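Local coordinates for prolyl endopeptidase (Myxococcus xanthus, PDB 2BKL), which probably hydrolyses oligopeptides on the carboxyl side of proline, and less readily of alanine, as a serine peptidase of the S9A family, at residues A[57-62]-A[468-473]; A[383-388]-A[415-420]. One frame throughout, in Å; residues are numbered along the deposited sequence.

Contact 1. Residues A[57-62]-A[468-473]; sequences EALAAR and ILPWLD
Leu59 and Arg62, one turn apart on helix 56-67, pack against Pro470 in the opening turn of the short helix 469-473, a helix-to-helix contact on the flank of the alpha/beta-hydrolase domain. The N-terminal helix thus belongs in space with the catalytic domain, as is usual in prolyl oligopeptidases. Leu59 lays CD2 against Pro470 CB at 3.7 Å. Next to it, the methylene part of Arg62 meets the same ring, CG to CG of Pro470 at 3.9 Å. Proline fits here because the first turn of a helix does not need its missing N-H, while its compact ring offers a rigid apolar surface. Arg62 starts with CG opposite its own N (chi1 -177°), and a bend at chi2 (54°) carries the guanidinium past Pro470. There NH2 bonds to the carbonyl O of Pro409 and NH1 forms a salt bridge with Glu65. Arg62 NH2 stays 4.6 Å from Asp473 OD2, too far for a salt bridge. Two waters at the guanidinium edge, in its plane, span the gap: one accepts from NE, the other from NH2, and both donate to OD2. Leu59 and Ala60 lean on helix 657-674, and Leu469 touches Leu66 of helix 56-67.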
ATOM      1  N   GLU A  57       2.096  21.199  21.597  1.00 18.63           N
ATOM      2  CA  GLU A  57       0.836  21.937  21.546  1.00 21.20           C
ATOM      3  C   GLU A  57       0.669  22.604  20.176  1.00 19.54           C
ATOM      4  O   GLU A  57      -0.403  22.523  19.565  1.00 17.58           O
ATOM      5  CB  GLU A  57       0.770  22.978  22.664  1.00 25.31           C
ATOM      6  CG  GLU A  57       0.429  22.387  24.016  1.00 28.78           C
ATOM      7  CD  GLU A  57       0.401  23.445  25.103  1.00 29.79           C
ATOM      8  OE1 GLU A  57       1.482  23.988  25.445  1.00 35.02           O
ATOM      9  OE2 GLU A  57      -0.705  23.739  25.608  1.00 33.85           O
ATOM     10  N   ALA A  58       1.734  23.236  19.688  1.00 18.44           N
ATOM     11  CA  ALA A  58       1.730  23.848  18.354  1.00 18.70           C
ATOM     12  C   ALA A  58       1.541  22.830  17.239  1.00 17.35           C
ATOM     13  O   ALA A  58       0.821  23.087  16.273  1.00 16.62           O
ATOM     14  CB  ALA A  58       3.009  24.638  18.102  1.00 19.93           C
ATOM     15  N   LEU A  59       2.202  21.683  17.336  1.00 14.14           N
ATOM     16  CA  LEU A  59       2.058  20.649  16.302  1.00 14.06           C
ATOM     17  C   LEU A  59       0.608  20.165  16.298  1.00 12.68           C
ATOM     18  O   LEU A  59      -0.002  20.061  15.243  1.00 11.32           O
ATOM     19  CB  LEU A  59       2.992  19.451  16.522  1.00 14.65           C
ATOM     20  CG  LEU A  59       4.459  19.575  16.091  1.00 15.81           C
ATOM     21  CD1 LEU A  59       5.201  18.368  16.620  1.00 15.68           C
ATOM     22  CD2 LEU A  59       4.620  19.678  14.598  1.00 16.79           C
ATOM     23  N   ALA A  60       0.047  19.896  17.473  1.00 10.30           N
ATOM     24  CA  ALA A  60      -1.317  19.375  17.531  1.00 10.06           C
ATOM     25  C   ALA A  60      -2.316  20.359  16.940  1.00 10.30           C
ATOM     26  O   ALA A  60      -3.201  19.951  16.197  1.00 10.18           O
ATOM     27  CB  ALA A  60      -1.723  19.019  18.934  1.00  9.57           C
ATOM     28  N   ALA A  61      -2.152  21.652  17.223  1.00 10.70           N
ATOM     29  CA  ALA A  61      -3.103  22.637  16.704  1.00 10.90           C
ATOM     30  C   ALA A  61      -2.975  22.686  15.188  1.00  9.05           C
ATOM     31  O   ALA A  61      -3.965  22.818  14.478  1.00 10.21           O
ATOM     32  CB  ALA A  61      -2.873  24.028  17.305  1.00 11.59           C
ATOM     33  N   ARG A  62      -1.746  22.579  14.688  1.00 10.03           N
ATOM     34  CA  ARG A  62      -1.513  22.715  13.263  1.00  9.89           C
ATOM     35  C   ARG A  62      -2.035  21.478  12.515  1.00 10.46           C
ATOM     36  O   ARG A  62      -2.672  21.600  11.457  1.00 10.52           O
ATOM     37  CB  ARG A  62      -0.019  22.933  12.984  1.00 11.98           C
ATOM     38  CG  ARG A  62       0.339  23.159  11.513  1.00 12.11           C
ATOM     39  CD  ARG A  62      -0.443  24.286  10.819  1.00 13.23           C
ATOM     40  NE  ARG A  62       0.045  24.511   9.460  1.00 12.93           N
ATOM     41  CZ  ARG A  62      -0.691  25.021   8.473  1.00 14.12           C
ATOM     42  NH1 ARG A  62      -1.950  25.383   8.677  1.00 14.35           N
ATOM     43  NH2 ARG A  62      -0.150  25.173   7.268  1.00 14.85           N
ATOM     44  N   ILE A 468       3.739  16.627   6.373  1.00  8.38           N
ATOM     45  CA  ILE A 468       5.098  17.125   6.284  1.00  8.67           C
ATOM     46  C   ILE A 468       5.184  18.653   6.409  1.00  7.78           C
ATOM     47  O   ILE A 468       6.266  19.203   6.508  1.00  7.50           O
ATOM     48  CB  ILE A 468       5.813  16.678   4.985  1.00  9.53           C
ATOM     49  CG1 ILE A 468       5.306  17.445   3.763  1.00  9.05           C
ATOM     50  CG2 ILE A 468       5.759  15.157   4.821  1.00 11.99           C
ATOM     51  CD1 ILE A 468       6.176  17.217   2.546  1.00 11.63           C
ATOM     52  N   LEU A 469       4.059  19.366   6.425  1.00  7.98           N
ATOM     53  CA  LEU A 469       4.134  20.822   6.365  1.00  8.87           C
ATOM     54  C   LEU A 469       4.798  21.488   7.593  1.00  7.42           C
ATOM     55  O   LEU A 469       5.622  22.355   7.403  1.00  7.70           O
ATOM     56  CB  LEU A 469       2.783  21.463   6.033  1.00 10.48           C
ATOM     57  CG  LEU A 469       2.293  21.138   4.620  1.00 12.09           C
ATOM     58  CD1 LEU A 469       0.873  21.679   4.447  1.00 14.11           C
ATOM     59  CD2 LEU A 469       3.212  21.717   3.561  1.00 14.69           C
ATOM     60  N   PRO A 470       4.492  21.115   8.834  1.00  8.57           N
ATOM     61  CA  PRO A 470       5.230  21.671   9.985  1.00  9.69           C
ATOM     62  C   PRO A 470       6.755  21.428   9.897  1.00  7.37           C
ATOM     63  O   PRO A 470       7.569  22.291  10.236  1.00  9.33           O
ATOM     64  CB  PRO A 470       4.587  20.951  11.177  1.00 10.23           C
ATOM     65  CG  PRO A 470       3.238  20.699  10.686  1.00 11.18           C
ATOM     66  CD  PRO A 470       3.394  20.234   9.272  1.00  9.40           C
ATOM     67  N   TRP A 471       7.136  20.294   9.328  1.00  7.27           N
ATOM     68  CA  TRP A 471       8.543  19.957   9.154  1.00  7.43           C
ATOM     69  C   TRP A 471       9.206  20.927   8.184  1.00  7.36           C
ATOM     70  O   TRP A 471      10.235  21.514   8.510  1.00  7.81           O
ATOM     71  CB  TRP A 471       8.648  18.510   8.682  1.00  7.35           C
ATOM     72  CG  TRP A 471      10.043  17.953   8.553  1.00  7.82           C
ATOM     73  CD1 TRP A 471      10.742  17.713   7.390  1.00  7.01           C
ATOM     74  CD2 TRP A 471      10.902  17.583   9.617  1.00  7.34           C
ATOM     75  NE1 TRP A 471      11.988  17.224   7.690  1.00  7.00           N
ATOM     76  CE2 TRP A 471      12.088  17.085   9.053  1.00  7.60           C
ATOM     77  CE3 TRP A 471      10.772  17.588  11.006  1.00  9.60           C
ATOM     78  CZ2 TRP A 471      13.147  16.631   9.837  1.00  9.92           C
ATOM     79  CZ3 TRP A 471      11.810  17.119  11.780  1.00 10.43           C
ATOM     80  CH2 TRP A 471      12.981  16.638  11.186  1.00 11.33           C
ATOM     81  N   LEU A 472       8.572  21.152   7.041  1.00  7.29           N
ATOM     82  CA  LEU A 472       9.087  22.074   6.029  1.00  7.39           C
ATOM     83  C   LEU A 472       9.135  23.486   6.591  1.00  7.72           C
ATOM     84  O   LEU A 472      10.097  24.214   6.375  1.00  8.37           O
ATOM     85  CB  LEU A 472       8.221  22.061   4.769  1.00  8.03           C
ATOM     86  CG  LEU A 472       8.054  20.719   4.036  1.00  8.19           C
ATOM     87  CD1 LEU A 472       7.266  20.932   2.778  1.00  9.91           C
ATOM     88  CD2 LEU A 472       9.380  20.043   3.729  1.00 12.25           C
ATOM     89  N   ASP A 473       8.116  23.859   7.361  1.00  9.48           N
ATOM     90  CA  ASP A 473       8.056  25.216   7.913  1.00 10.48           C
ATOM     91  C   ASP A 473       9.097  25.485   8.989  1.00 10.60           C
ATOM     92  O   ASP A 473       9.493  26.667   9.209  1.00 13.21           O
ATOM     93  CB  ASP A 473       6.644  25.508   8.431  1.00  9.79           C
ATOM     94  CG  ASP A 473       5.629  25.627   7.309  1.00 13.88           C
ATOM     95  OD1 ASP A 473       6.053  25.806   6.141  1.00 15.00           O
ATOM     96  OD2 ASP A 473       4.383  25.560   7.483  1.00 16.80           O
TER
HETATM   97  O   HOH W   1       2.862  24.170   9.285  1.00 22.38           O
HETATM   98  O   HOH W   2       2.213  24.953   5.996  1.00 27.41           O

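Contact 2. Residues A[383-388]-A[415-420]; sequences SFTTPR and YQVEQV
Phe384 and Thr385 form the tip of a tight beta-hairpin between strands 376-383 and 386-394 of a propeller blade, and they press on Val417 and Tyr415 of strand 415-423, the edge strand of the hydrolase sheet. The contact therefore joins the propeller to the catalytic domain. Its centre is Val417, whose two methyls are shared out. Val417 CG2 sits at the base of Phe384, 3.8 Å from Phe384 CB. The same methyl, Val417 CG2, also touches Thr385 CG2 at 3.9 Å. Val417 CG1 lies opposite its own backbone N (chi1 180°) and reaches Phe384 CD2 at 3.8 Å, coming obliquely to the ring. The side chains of Phe384 and Val417 run at about a right angle, which lets the branched valine fit against both the stem and the ring of the phenylalanine. Thr385, by contrast, slides past its partners in the opposite direction, its methyl CG2 meeting Tyr415 CB at 3.8 Å. Threonine suits this tip because the methyl can face the apolar strand while OG1 makes a weak bond to Ser383 OG. On the strand, Tyr415 and Val417 alternate with Gln416, so both face the hairpin while Gln416 points away. Only the stem of Tyr415 is used here; its hydroxyl probably bonds to Asp473. The Phe384 ring meets Phe433, and its side chain also touches Val435 and Ala462, whereas Gln416 and Glu418 pair by their backbones with strand 429-437. A backbone bond from Ser383 N to Thr386 O, with a weak return from Thr386 N to Ser383 O, closes the turn. Ser383 OG adds an ST turn, accepting from Thr385 N at 3.2 Å with an N-H...O angle of 143°, and shares a 2.8 Å hydrogen bond with Thr386 OG1.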
ATOM      1  N   SER A 383       0.449  16.846  -6.001  1.00  8.66           N
ATOM      2  CA  SER A 383       1.911  16.980  -5.981  1.00 10.77           C
ATOM      3  C   SER A 383       2.323  17.092  -4.538  1.00  9.41           C
ATOM      4  O   SER A 383       1.491  17.137  -3.645  1.00  9.47           O
ATOM      5  CB  SER A 383       2.404  18.209  -6.782  1.00 10.87           C
ATOM      6  OG  SER A 383       2.324  19.418  -6.039  1.00 15.12           O
ATOM      7  N   PHE A 384       3.625  17.092  -4.280  1.00  8.97           N
ATOM      8  CA  PHE A 384       4.094  17.201  -2.909  1.00 11.81           C
ATOM      9  C   PHE A 384       3.612  18.482  -2.229  1.00 14.14           C
ATOM     10  O   PHE A 384       3.542  18.521  -0.993  1.00 16.67           O
ATOM     11  CB  PHE A 384       5.632  17.117  -2.816  1.00 11.23           C
ATOM     12  CG  PHE A 384       6.178  15.736  -3.000  1.00 11.92           C
ATOM     13  CD1 PHE A 384       6.002  14.750  -2.038  1.00 13.04           C
ATOM     14  CD2 PHE A 384       6.876  15.411  -4.146  1.00 11.81           C
ATOM     15  CE1 PHE A 384       6.520  13.460  -2.253  1.00 12.75           C
ATOM     16  CE2 PHE A 384       7.377  14.145  -4.369  1.00 13.13           C
ATOM     17  CZ  PHE A 384       7.202  13.166  -3.427  1.00 12.84           C
ATOM     18  N   THR A 385       3.306  19.502  -3.030  1.00 14.85           N
ATOM     19  CA  THR A 385       2.780  20.782  -2.539  1.00 17.89           C
ATOM     20  C   THR A 385       1.352  21.157  -3.025  1.00 19.32           C
ATOM     21  O   THR A 385       0.879  22.272  -2.761  1.00 22.39           O
ATOM     22  CB  THR A 385       3.762  21.901  -2.938  1.00 20.11           C
ATOM     23  OG1 THR A 385       3.794  22.039  -4.358  1.00 22.94           O
ATOM     24  CG2 THR A 385       5.186  21.539  -2.571  1.00 22.53           C
ATOM     25  N   THR A 386       0.669  20.235  -3.697  1.00 16.02           N
ATOM     26  CA  THR A 386      -0.663  20.457  -4.311  1.00 18.11           C
ATOM     27  C   THR A 386      -1.650  19.441  -3.747  1.00 15.26           C
ATOM     28  O   THR A 386      -1.584  18.259  -4.094  1.00 15.50           O
ATOM     29  CB  THR A 386      -0.637  20.247  -5.865  1.00 17.20           C
ATOM     30  OG1 THR A 386       0.232  21.183  -6.492  1.00 25.07           O
ATOM     31  CG2 THR A 386      -1.994  20.562  -6.494  1.00 22.79           C
ATOM     32  N   PRO A 387      -2.589  19.869  -2.913  1.00 13.97           N
ATOM     33  CA  PRO A 387      -3.661  18.969  -2.477  1.00 11.92           C
ATOM     34  C   PRO A 387      -4.461  18.354  -3.639  1.00 11.53           C
ATOM     35  O   PRO A 387      -4.496  18.952  -4.713  1.00 11.48           O
ATOM     36  CB  PRO A 387      -4.547  19.891  -1.601  1.00 12.66           C
ATOM     37  CG  PRO A 387      -3.639  20.936  -1.146  1.00 14.89           C
ATOM     38  CD  PRO A 387      -2.703  21.191  -2.277  1.00 13.74           C
ATOM     39  N   ARG A 388      -5.106  17.206  -3.419  1.00 12.31           N
ATOM     40  CA  ARG A 388      -5.813  16.475  -4.466  1.00 15.11           C
ATOM     41  C   ARG A 388      -6.769  17.341  -5.241  1.00 11.73           C
ATOM     42  O   ARG A 388      -7.584  18.053  -4.684  1.00 11.79           O
ATOM     43  CB  ARG A 388      -6.625  15.298  -3.884  1.00 19.11           C
ATOM     44  CG  ARG A 388      -5.834  14.055  -3.598  1.00 25.25           C
ATOM     45  CD  ARG A 388      -6.552  13.077  -2.670  1.00 25.98           C
ATOM     46  NE  ARG A 388      -7.919  12.757  -3.085  1.00 29.34           N
ATOM     47  CZ  ARG A 388      -8.274  11.662  -3.772  1.00 29.34           C
ATOM     48  NH1 ARG A 388      -7.372  10.749  -4.123  1.00 30.43           N
ATOM     49  NH2 ARG A 388      -9.554  11.469  -4.099  1.00 28.29           N
ATOM     50  N   TYR A 415       7.164  26.620  -1.160  1.00  9.58           N
ATOM     51  CA  TYR A 415       7.905  25.357  -1.224  1.00  9.32           C
ATOM     52  C   TYR A 415       8.298  25.016  -2.644  1.00  9.62           C
ATOM     53  O   TYR A 415       7.709  25.511  -3.622  1.00 10.19           O
ATOM     54  CB  TYR A 415       7.057  24.187  -0.672  1.00  8.29           C
ATOM     55  CG  TYR A 415       6.377  24.507   0.614  1.00  9.32           C
ATOM     56  CD1 TYR A 415       7.078  24.583   1.784  1.00  8.91           C
ATOM     57  CD2 TYR A 415       5.034  24.792   0.652  1.00 10.59           C
ATOM     58  CE1 TYR A 415       6.459  24.918   2.980  1.00  9.94           C
ATOM     59  CE2 TYR A 415       4.402  25.132   1.840  1.00 11.13           C
ATOM     60  CZ  TYR A 415       5.117  25.211   2.985  1.00 10.62           C
ATOM     61  OH  TYR A 415       4.505  25.577   4.174  1.00 14.14           O
ATOM     62  N   GLN A 416       9.326  24.189  -2.754  1.00  9.67           N
ATOM     63  CA  GLN A 416       9.682  23.648  -4.055  1.00 11.99           C
ATOM     64  C   GLN A 416      10.017  22.196  -3.940  1.00  9.09           C
ATOM     65  O   GLN A 416      10.338  21.676  -2.857  1.00  9.52           O
ATOM     66  CB  GLN A 416      10.823  24.394  -4.702  1.00 14.38           C
ATOM     67  CG  GLN A 416      12.120  24.280  -3.977  1.00 15.42           C
ATOM     68  CD  GLN A 416      13.242  25.091  -4.611  1.00 17.26           C
ATOM     69  OE1 GLN A 416      13.904  25.855  -3.932  1.00 22.09           O
ATOM     70  NE2 GLN A 416      13.456  24.910  -5.911  1.00 23.58           N
ATOM     71  N   VAL A 417       9.941  21.544  -5.083  1.00  9.77           N
ATOM     72  CA  VAL A 417      10.198  20.121  -5.226  1.00  9.02           C
ATOM     73  C   VAL A 417      11.268  19.971  -6.283  1.00  8.01           C
ATOM     74  O   VAL A 417      11.149  20.536  -7.383  1.00  8.95           O
ATOM     75  CB  VAL A 417       8.958  19.352  -5.723  1.00  9.73           C
ATOM     76  CG1 VAL A 417       9.249  17.857  -5.857  1.00 11.35           C
ATOM     77  CG2 VAL A 417       7.741  19.617  -4.814  1.00 12.85           C
ATOM     78  N   GLU A 418      12.353  19.305  -5.912  1.00  7.02           N
ATOM     79  CA  GLU A 418      13.412  18.926  -6.831  1.00  8.40           C
ATOM     80  C   GLU A 418      13.316  17.433  -7.134  1.00  7.07           C
ATOM     81  O   GLU A 418      12.835  16.639  -6.305  1.00  8.11           O
ATOM     82  CB  GLU A 418      14.772  19.167  -6.181  1.00 11.15           C
ATOM     83  CG  GLU A 418      14.927  20.496  -5.455  1.00 13.30           C
ATOM     84  CD  GLU A 418      16.328  20.607  -4.951  1.00 14.45           C
ATOM     85  OE1 GLU A 418      17.228  20.582  -5.812  1.00 16.52           O
ATOM     86  OE2 GLU A 418      16.533  20.646  -3.720  1.00 16.09           O
ATOM     87  N   GLN A 419      13.775  17.047  -8.312  1.00  5.48           N
ATOM     88  CA  GLN A 419      14.067  15.672  -8.639  1.00  5.47           C
ATOM     89  C   GLN A 419      15.518  15.550  -9.021  1.00  5.28           C
ATOM     90  O   GLN A 419      16.011  16.282  -9.929  1.00  5.56           O
ATOM     91  CB  GLN A 419      13.193  15.129  -9.754  1.00  6.59           C
ATOM     92  CG  GLN A 419      13.462  13.609 -10.008  1.00  8.00           C
ATOM     93  CD  GLN A 419      12.536  12.969 -11.011  1.00  6.76           C
ATOM     94  OE1 GLN A 419      12.319  13.519 -12.117  1.00  9.63           O
ATOM     95  NE2 GLN A 419      11.979  11.834 -10.638  1.00  9.25           N
ATOM     96  N   VAL A 420      16.200  14.673  -8.300  1.00  3.62           N
ATOM     97  CA  VAL A 420      17.607  14.424  -8.492  1.00  4.63           C
ATOM     98  C   VAL A 420      17.841  12.957  -8.793  1.00  4.51           C
ATOM     99  O   VAL A 420      16.960  12.108  -8.579  1.00  4.40           O
ATOM    100  CB  VAL A 420      18.415  14.853  -7.245  1.00  5.01           C
ATOM    101  CG1 VAL A 420      18.200  16.337  -6.965  1.00  6.03           C
ATOM    102  CG2 VAL A 420      18.080  14.001  -6.011  1.00  7.40           C
TER

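Overall arrangement
Both contacts are partly buried and about equal in area, and their centres lie 18 Å apart, yet they join different parts of the enzyme. Contact 1 fastens an N-terminal helix to the hydrolase domain; contact 2, nested within the chain loop that contact 1 closes, brings a propeller hairpin against the edge of the hydrolase sheet. Contact 1 has a hydrated polar side, with water between its charges, beside its apolar patch, whereas contact 2 meets through apolar groups alone, and the hydrogen bonds of its turn stay within 383-386. Tyr415 links them: its hydroxyl probably hydrogen-bonds Asp473 OD1, and its ring packs on Leu469 and Leu472.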